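Local coordinates for DUF4785 domain-containing protein (Legionella pneumophila subsp. pneumophila, PDB 4KH9) that is of unknown function but binds calcium ions and belongs to the three-domain DUF4785 family, two of whose domains resemble E-set folds, at residues V202-Q207 with E236-E241; V166-L171 with G257-S262. One frame throughout, in Å; residues are numbered along the deposited sequence.

How the contacts relate
Both contacts lie in the central, E-set-like domain, where they flank a pair of adjacent strands of one sheet; along the chain, contact 1 is nested inside the loop closed by contact 2. Contact 1 pairs the turn at 202-207 with the start of strand 238-248; contact 2 joins strand 163-168 and the loop after it to strand 251-264. Their centres are 11 Å apart, and antiparallel strands 238-248 and 251-264 link them, with Leu240 N 2.8 Å from Thr259 O and Trp238 N 3.0 Å from Phe261 O. The Glu241 side chain lies about 8 Å from that of Asp198, a calcium-binding residue with no ion bound at that site here; the Val166 side chain is about 11 Å from that of Asp198.

Contact 1: residues V202-Q207 with E236-E241; sequences VGPKGQ and ENWYLE
Gly203 and Pro204 lie against one face of the Trp238 indole, a compact example of a turn packed on an aromatic ring. Gly203 CA sits over the centre of the six-membered ring, 3.5 Å from its centroid, and Pro204 CD makes a second CH-pi contact, 3.8 Å from the centroid of the five-membered ring. The indole is placed here by a chi1 of -74°, which sets CG beside its own backbone N, and Asp233 accepts a hydrogen bond from NE1. Beyond the indole, Pro204 and Glu236 slide past each other in opposite directions, with Pro204 CB 3.4 Å from Glu236 OE1. Gln207 comes across the far end of the indole at about a right angle, with CG 3.5 Å from Trp238 CH2. Its folded chain, bent at chi2 (-87°), brings OE1 back to accept the Lys205 N-H in the carbonyl plane at 2.9 Å, while NE2 binds Ser229. The motif is a type I beta turn, Gly203 to Gly206, between strands 196-202 and 208-217 of the E-set-like domain. Where it leaves the sheet, Val202 and Tyr239 form an antiparallel hydrogen-bonded pair, with Val202 N to Tyr239 O at 2.8 Å. A water donates to Val202 O and Asn237 O. Val202 CG2 reaches the carboxylate of Glu241, whose OE1 is 3.4 Å away and also forms a salt bridge with Arg200.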
ATOM      1  N   VAL A 202      -2.942   8.297  -0.958  1.00 27.56           N
ATOM      2  CA  VAL A 202      -4.109   8.066  -1.823  1.00 28.54           C
ATOM      3  C   VAL A 202      -4.920   6.905  -1.244  1.00 31.53           C
ATOM      4  O   VAL A 202      -4.414   5.805  -1.037  1.00 30.96           O
ATOM      5  CB  VAL A 202      -3.701   7.819  -3.317  1.00 32.55           C
ATOM      6  CG1 VAL A 202      -4.945   7.713  -4.203  1.00 33.42           C
ATOM      7  CG2 VAL A 202      -2.802   8.945  -3.843  1.00 32.03           C
ATOM      8  N   GLY A 203      -6.183   7.180  -0.992  1.00 29.94           N
ATOM      9  CA  GLY A 203      -7.128   6.227  -0.435  1.00 29.55           C
ATOM     10  C   GLY A 203      -7.877   5.422  -1.475  1.00 33.50           C
ATOM     11  O   GLY A 203      -7.870   5.781  -2.651  1.00 32.96           O
ATOM     12  N   PRO A 204      -8.559   4.338  -1.041  1.00 32.36           N
ATOM     13  CA  PRO A 204      -9.285   3.462  -1.991  1.00 33.31           C
ATOM     14  C   PRO A 204     -10.339   4.159  -2.843  1.00 39.02           C
ATOM     15  O   PRO A 204     -10.595   3.680  -3.938  1.00 38.85           O
ATOM     16  CB  PRO A 204      -9.979   2.454  -1.080  1.00 35.36           C
ATOM     17  CG  PRO A 204      -9.166   2.432   0.147  1.00 38.34           C
ATOM     18  CD  PRO A 204      -8.607   3.796   0.334  1.00 33.53           C
ATOM     19  N   LYS A 205     -10.940   5.259  -2.365  1.00 37.58           N
ATOM     20  CA  LYS A 205     -11.940   6.001  -3.146  1.00 39.30           C
ATOM     21  C   LYS A 205     -11.299   7.148  -3.929  1.00 44.18           C
ATOM     22  O   LYS A 205     -12.006   7.948  -4.543  1.00 46.25           O
ATOM     23  CB  LYS A 205     -13.057   6.552  -2.237  1.00 43.45           C
ATOM     24  CG  LYS A 205     -13.942   5.495  -1.543  1.00 65.13           C
ATOM     25  CD  LYS A 205     -14.922   4.767  -2.488  1.00 79.64           C
ATOM     26  CE  LYS A 205     -15.805   3.771  -1.769  1.00 90.13           C
ATOM     27  NZ  LYS A 205     -16.799   4.428  -0.872  1.00 95.91           N
ATOM     28  N   GLY A 206      -9.971   7.211  -3.927  1.00 39.42           N
ATOM     29  CA  GLY A 206      -9.225   8.287  -4.578  1.00 37.95           C
ATOM     30  C   GLY A 206      -9.087   9.545  -3.727  1.00 38.22           C
ATOM     31  O   GLY A 206      -8.592  10.549  -4.223  1.00 38.03           O
ATOM     32  N   GLN A 207      -9.475   9.511  -2.429  1.00 33.20           N
ATOM     33  CA  GLN A 207      -9.301  10.691  -1.557  1.00 32.31           C
ATOM     34  C   GLN A 207      -7.785  10.916  -1.308  1.00 35.84           C
ATOM     35  O   GLN A 207      -7.015   9.953  -1.194  1.00 37.21           O
ATOM     36  CB  GLN A 207     -10.096  10.562  -0.234  1.00 33.41           C
ATOM     37  CG  GLN A 207      -9.662   9.439   0.725  1.00 39.55           C
ATOM     38  CD  GLN A 207     -10.295   8.077   0.481  1.00 45.01           C
ATOM     39  OE1 GLN A 207     -10.276   7.499  -0.603  1.00 33.00           O
ATOM     40  NE2 GLN A 207     -10.787   7.478   1.529  1.00 46.32           N
ATOM     41  N   GLU A 236      -9.748  -2.590   1.188  1.00 40.78           N
ATOM     42  CA  GLU A 236      -8.716  -2.005   0.322  1.00 39.98           C
ATOM     43  C   GLU A 236      -7.712  -1.167   1.130  1.00 44.12           C
ATOM     44  O   GLU A 236      -8.029  -0.664   2.219  1.00 45.51           O
ATOM     45  CB  GLU A 236      -9.345  -1.147  -0.788  1.00 41.51           C
ATOM     46  CG  GLU A 236     -10.304  -1.870  -1.717  1.00 50.75           C
ATOM     47  CD  GLU A 236     -11.133  -0.935  -2.581  1.00 86.25           C
ATOM     48  OE1 GLU A 236     -11.939  -0.153  -2.024  1.00 80.53           O
ATOM     49  OE2 GLU A 236     -11.001  -1.007  -3.823  1.00 91.28           O
ATOM     50  N   ASN A 237      -6.493  -1.033   0.590  1.00 38.03           N
ATOM     51  CA  ASN A 237      -5.427  -0.293   1.238  1.00 36.18           C
ATOM     52  C   ASN A 237      -5.198   1.101   0.644  1.00 36.86           C
ATOM     53  O   ASN A 237      -5.690   1.443  -0.428  1.00 35.36           O
ATOM     54  CB  ASN A 237      -4.119  -1.083   1.169  1.00 36.68           C
ATOM     55  CG  ASN A 237      -4.084  -2.284   2.083  1.00 57.57           C
ATOM     56  OD1 ASN A 237      -4.624  -2.286   3.208  1.00 48.26           O
ATOM     57  ND2 ASN A 237      -3.416  -3.318   1.624  1.00 45.41           N
ATOM     58  N   TRP A 238      -4.452   1.905   1.406  1.00 32.64           N
ATOM     59  CA  TRP A 238      -3.947   3.217   1.047  1.00 30.51           C
ATOM     60  C   TRP A 238      -2.554   3.070   0.515  1.00 34.99           C
ATOM     61  O   TRP A 238      -1.888   2.076   0.805  1.00 33.94           O
ATOM     62  CB  TRP A 238      -3.928   4.136   2.274  1.00 28.05           C
ATOM     63  CG  TRP A 238      -5.253   4.646   2.722  1.00 28.11           C
ATOM     64  CD1 TRP A 238      -6.280   3.925   3.255  1.00 30.85           C
ATOM     65  CD2 TRP A 238      -5.668   6.021   2.738  1.00 27.83           C
ATOM     66  NE1 TRP A 238      -7.351   4.749   3.505  1.00 30.59           N
ATOM     67  CE2 TRP A 238      -6.996   6.047   3.213  1.00 32.30           C
ATOM     68  CE3 TRP A 238      -5.081   7.224   2.293  1.00 28.53           C
ATOM     69  CZ2 TRP A 238      -7.724   7.239   3.332  1.00 31.43           C
ATOM     70  CZ3 TRP A 238      -5.805   8.406   2.413  1.00 30.60           C
ATOM     71  CH2 TRP A 238      -7.106   8.407   2.930  1.00 31.32           C
ATOM     72  N   TYR A 239      -2.092   4.092  -0.210  1.00 33.01           N
ATOM     73  CA  TYR A 239      -0.750   4.171  -0.728  1.00 33.41           C
ATOM     74  C   TYR A 239      -0.148   5.518  -0.470  1.00 34.04           C
ATOM     75  O   TYR A 239      -0.808   6.553  -0.554  1.00 32.80           O
ATOM     76  CB  TYR A 239      -0.685   3.881  -2.270  1.00 37.22           C
ATOM     77  CG  TYR A 239      -0.836   2.422  -2.609  1.00 44.37           C
ATOM     78  CD1 TYR A 239      -2.100   1.843  -2.742  1.00 47.03           C
ATOM     79  CD2 TYR A 239       0.277   1.587  -2.705  1.00 46.86           C
ATOM     80  CE1 TYR A 239      -2.250   0.473  -2.974  1.00 48.41           C
ATOM     81  CE2 TYR A 239       0.138   0.221  -2.960  1.00 47.37           C
ATOM     82  CZ  TYR A 239      -1.129  -0.334  -3.066  1.00 58.18           C
ATOM     83  OH  TYR A 239      -1.284  -1.673  -3.309  1.00 65.41           O
ATOM     84  N   LEU A 240       1.112   5.478  -0.131  1.00 30.15           N
ATOM     85  CA  LEU A 240       2.028   6.589  -0.126  1.00 29.37           C
ATOM     86  C   LEU A 240       2.565   6.691  -1.548  1.00 30.89           C
ATOM     87  O   LEU A 240       3.058   5.689  -2.072  1.00 27.70           O
ATOM     88  CB  LEU A 240       3.155   6.411   0.908  1.00 29.26           C
ATOM     89  CG  LEU A 240       4.367   7.353   0.732  1.00 33.03           C
ATOM     90  CD1 LEU A 240       3.962   8.824   0.993  1.00 31.72           C
ATOM     91  CD2 LEU A 240       5.545   6.927   1.607  1.00 36.82           C
ATOM     92  N   GLU A 241       2.405   7.861  -2.194  1.00 27.61           N
ATOM     93  CA  GLU A 241       2.929   8.109  -3.550  1.00 27.84           C
ATOM     94  C   GLU A 241       3.920   9.239  -3.486  1.00 29.01           C
ATOM     95  O   GLU A 241       3.601  10.298  -2.937  1.00 27.58           O
ATOM     96  CB  GLU A 241       1.806   8.490  -4.557  1.00 29.29           C
ATOM     97  CG  GLU A 241       0.705   7.476  -4.801  1.00 45.23           C
ATOM     98  CD  GLU A 241      -0.196   7.879  -5.957  1.00 75.24           C
ATOM     99  OE1 GLU A 241      -0.342   9.097  -6.224  1.00 57.31           O
ATOM    100  OE2 GLU A 241      -0.786   6.966  -6.579  1.00 84.09           O
TER
HETATM  101  O   HOH W   1      -5.669   3.301  -2.196  1.00 37.57           O

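Contact 2: residues V166-L171 with G257-S262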
ATOM      1  N   VAL A 166      11.246   4.257   0.062  1.00 29.93           N
ATOM      2  CA  VAL A 166      10.122   4.847   0.793  1.00 30.32           C
ATOM      3  C   VAL A 166       9.620   3.851   1.828  1.00 34.43           C
ATOM      4  O   VAL A 166       9.705   2.633   1.612  1.00 33.63           O
ATOM      5  CB  VAL A 166       8.964   5.300  -0.134  1.00 35.06           C
ATOM      6  CG1 VAL A 166       9.444   6.310  -1.163  1.00 35.09           C
ATOM      7  CG2 VAL A 166       8.268   4.110  -0.807  1.00 35.11           C
ATOM      8  N   GLU A 167       9.093   4.352   2.937  1.00 31.27           N
ATOM      9  CA  GLU A 167       8.464   3.523   3.988  1.00 31.04           C
ATOM     10  C   GLU A 167       7.640   4.391   4.936  1.00 32.92           C
ATOM     11  O   GLU A 167       7.905   5.576   5.042  1.00 33.85           O
ATOM     12  CB  GLU A 167       9.484   2.698   4.795  1.00 32.77           C
ATOM     13  CG  GLU A 167      10.532   3.500   5.528  1.00 47.56           C
ATOM     14  CD  GLU A 167      11.387   2.693   6.486  1.00 69.25           C
ATOM     15  OE1 GLU A 167      10.827   2.094   7.433  1.00 67.22           O
ATOM     16  OE2 GLU A 167      12.626   2.685   6.305  1.00 56.11           O
ATOM     17  N   THR A 168       6.665   3.791   5.645  1.00 27.22           N
ATOM     18  CA  THR A 168       5.887   4.515   6.661  1.00 27.26           C
ATOM     19  C   THR A 168       6.266   3.912   8.036  1.00 32.96           C
ATOM     20  O   THR A 168       6.833   2.820   8.078  1.00 32.52           O
ATOM     21  CB  THR A 168       4.393   4.510   6.364  1.00 32.60           C
ATOM     22  OG1 THR A 168       3.900   3.182   6.354  1.00 31.62           O
ATOM     23  CG2 THR A 168       4.055   5.186   5.040  1.00 33.34           C
ATOM     24  N   ASP A 169       6.037   4.640   9.132  1.00 29.59           N
ATOM     25  CA  ASP A 169       6.459   4.185  10.476  1.00 30.00           C
ATOM     26  C   ASP A 169       5.610   3.001  10.984  1.00 37.84           C
ATOM     27  O   ASP A 169       5.971   2.374  11.981  1.00 40.32           O
ATOM     28  CB  ASP A 169       6.414   5.335  11.492  1.00 31.26           C
ATOM     29  CG  ASP A 169       5.085   6.058  11.694  1.00 39.33           C
ATOM     30  OD1 ASP A 169       4.270   6.090  10.754  1.00 37.16           O
ATOM     31  OD2 ASP A 169       4.937   6.727  12.721  1.00 49.30           O
ATOM     32  N   SER A 170       4.495   2.697  10.304  1.00 34.10           N
ATOM     33  CA  SER A 170       3.598   1.596  10.655  1.00 34.43           C
ATOM     34  C   SER A 170       2.952   1.055   9.400  1.00 39.12           C
ATOM     35  O   SER A 170       2.950   1.725   8.355  1.00 35.48           O
ATOM     36  CB  SER A 170       2.545   2.064  11.661  1.00 39.22           C
ATOM     37  OG  SER A 170       1.598   1.052  11.951  1.00 47.76           O
ATOM     38  N   LEU A 171       2.435  -0.191   9.495  1.00 37.53           N
ATOM     39  CA  LEU A 171       1.734  -0.881   8.403  1.00 36.20           C
ATOM     40  C   LEU A 171       0.275  -0.602   8.480  1.00 39.25           C
ATOM     41  O   LEU A 171      -0.434  -0.708   7.472  1.00 39.16           O
ATOM     42  CB  LEU A 171       1.954  -2.410   8.489  1.00 36.15           C
ATOM     43  CG  LEU A 171       3.325  -2.980   8.164  1.00 39.87           C
ATOM     44  CD1 LEU A 171       3.336  -4.454   8.456  1.00 40.78           C
ATOM     45  CD2 LEU A 171       3.635  -2.842   6.717  1.00 41.73           C
ATOM     46  N   GLY A 257       7.897   6.581  -6.343  1.00 32.72           N
ATOM     47  CA  GLY A 257       7.723   5.403  -5.508  1.00 33.12           C
ATOM     48  C   GLY A 257       6.389   5.349  -4.821  1.00 35.53           C
ATOM     49  O   GLY A 257       5.707   6.363  -4.697  1.00 33.03           O
ATOM     50  N   HIS A 258       6.043   4.137  -4.404  1.00 33.26           N
ATOM     51  CA  HIS A 258       4.796   3.781  -3.742  0.50 34.59           C
ATOM     52  C   HIS A 258       5.038   2.837  -2.590  1.00 38.07           C
ATOM     53  O   HIS A 258       5.971   2.029  -2.658  1.00 39.68           O
ATOM     54  CB  HIS A 258       3.826   3.065  -4.725  0.50 37.00           C
ATOM     55  CG  HIS A 258       3.440   3.790  -5.982  0.50 41.69           C
ATOM     56  ND1 HIS A 258       2.238   4.471  -6.088  0.50 44.38           N
ATOM     57  CD2 HIS A 258       4.055   3.806  -7.186  0.50 43.82           C
ATOM     58  CE1 HIS A 258       2.186   4.919  -7.334  0.50 43.89           C
ATOM     59  NE2 HIS A 258       3.256   4.540  -8.032  0.50 44.02           N
ATOM     60  N   THR A 259       4.163   2.850  -1.592  1.00 33.32           N
ATOM     61  CA  THR A 259       4.161   1.841  -0.537  1.00 31.76           C
ATOM     62  C   THR A 259       2.736   1.827   0.040  1.00 34.92           C
ATOM     63  O   THR A 259       2.029   2.838   0.039  1.00 31.97           O
ATOM     64  CB  THR A 259       5.283   1.911   0.510  1.00 37.40           C
ATOM     65  OG1 THR A 259       5.362   0.580   1.053  1.00 40.10           O
ATOM     66  CG2 THR A 259       5.035   2.962   1.617  1.00 30.88           C
ATOM     67  N   ALA A 260       2.290   0.629   0.413  1.00 32.46           N
ATOM     68  CA  ALA A 260       0.947   0.389   0.912  1.00 31.68           C
ATOM     69  C   ALA A 260       0.908   0.407   2.430  1.00 33.57           C
ATOM     70  O   ALA A 260       1.863   0.026   3.109  1.00 31.47           O
ATOM     71  CB  ALA A 260       0.432  -0.962   0.402  1.00 31.85           C
ATOM     72  N   PHE A 261      -0.237   0.807   2.957  1.00 31.44           N
ATOM     73  CA  PHE A 261      -0.499   0.762   4.388  1.00 31.22           C
ATOM     74  C   PHE A 261      -1.994   0.566   4.563  1.00 36.49           C
ATOM     75  O   PHE A 261      -2.778   0.876   3.661  1.00 34.07           O
ATOM     76  CB  PHE A 261       0.038   2.003   5.143  1.00 31.56           C
ATOM     77  CG  PHE A 261      -0.579   3.324   4.759  1.00 30.49           C
ATOM     78  CD1 PHE A 261      -0.019   4.108   3.738  1.00 30.84           C
ATOM     79  CD2 PHE A 261      -1.679   3.820   5.456  1.00 31.63           C
ATOM     80  CE1 PHE A 261      -0.568   5.346   3.403  1.00 31.96           C
ATOM     81  CE2 PHE A 261      -2.218   5.068   5.139  1.00 34.88           C
ATOM     82  CZ  PHE A 261      -1.652   5.829   4.118  1.00 31.99           C
ATOM     83  N   SER A 262      -2.374  -0.030   5.687  1.00 34.19           N
ATOM     84  CA  SER A 262      -3.782  -0.300   6.002  1.00 34.55           C
ATOM     85  C   SER A 262      -4.323   0.790   6.904  1.00 37.21           C
ATOM     86  O   SER A 262      -3.594   1.318   7.744  1.00 36.75           O
ATOM     87  CB  SER A 262      -3.912  -1.670   6.671  1.00 38.72           C
ATOM     88  OG  SER A 262      -5.257  -1.925   7.026  1.00 43.41           O
TER
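Val166 and Thr259 turn their side chains toward each other, and the branch that makes the contact is Val166 CG2. A chi1 of -58° turns CG1 away from the carbonyl carbon and leaves CG2 between the backbone N and that carbon; Val166 CG2 lies 3.6 Å from His258 O and 3.9 Å from Thr259 CB. Two residues on, Thr168 and Thr259 cross obliquely with their methyls facing, CG2 to CG2 at 4.2 Å, a loose apolar touch. Thr168 OG1 donates to Ser170 O at 2.7 Å, bracing its own loop, and also bonds to Asn42 ND2; Thr259 OG1 bonds to Asn42 O. One asparagine thus serves both threonines. The pieces 166-168 and 257-262 run nearly parallel, 22° apart with their axes 6.8 Å from each other at closest approach, but strand 163-168 pairs with 44-46 and 178-186, and strand 251-264 with 238-248 and, near its end, 172-174. Between 166-168 and 257-259 no hydrogen bonds form and the strands meet through side chains, consistent with the packed sheets of an E-set (immunoglobulin-like) sandwich. At the far end the chain passes into strand 172-174, and a backbone bond appears: Ser262 N donates to Leu171 O at 2.7 Å, almost straight at 177°. Leu171 O also lies 3.6 Å from Phe261 CB, while the phenyl ring leads away to meet the rings of Trp238 and Tyr173.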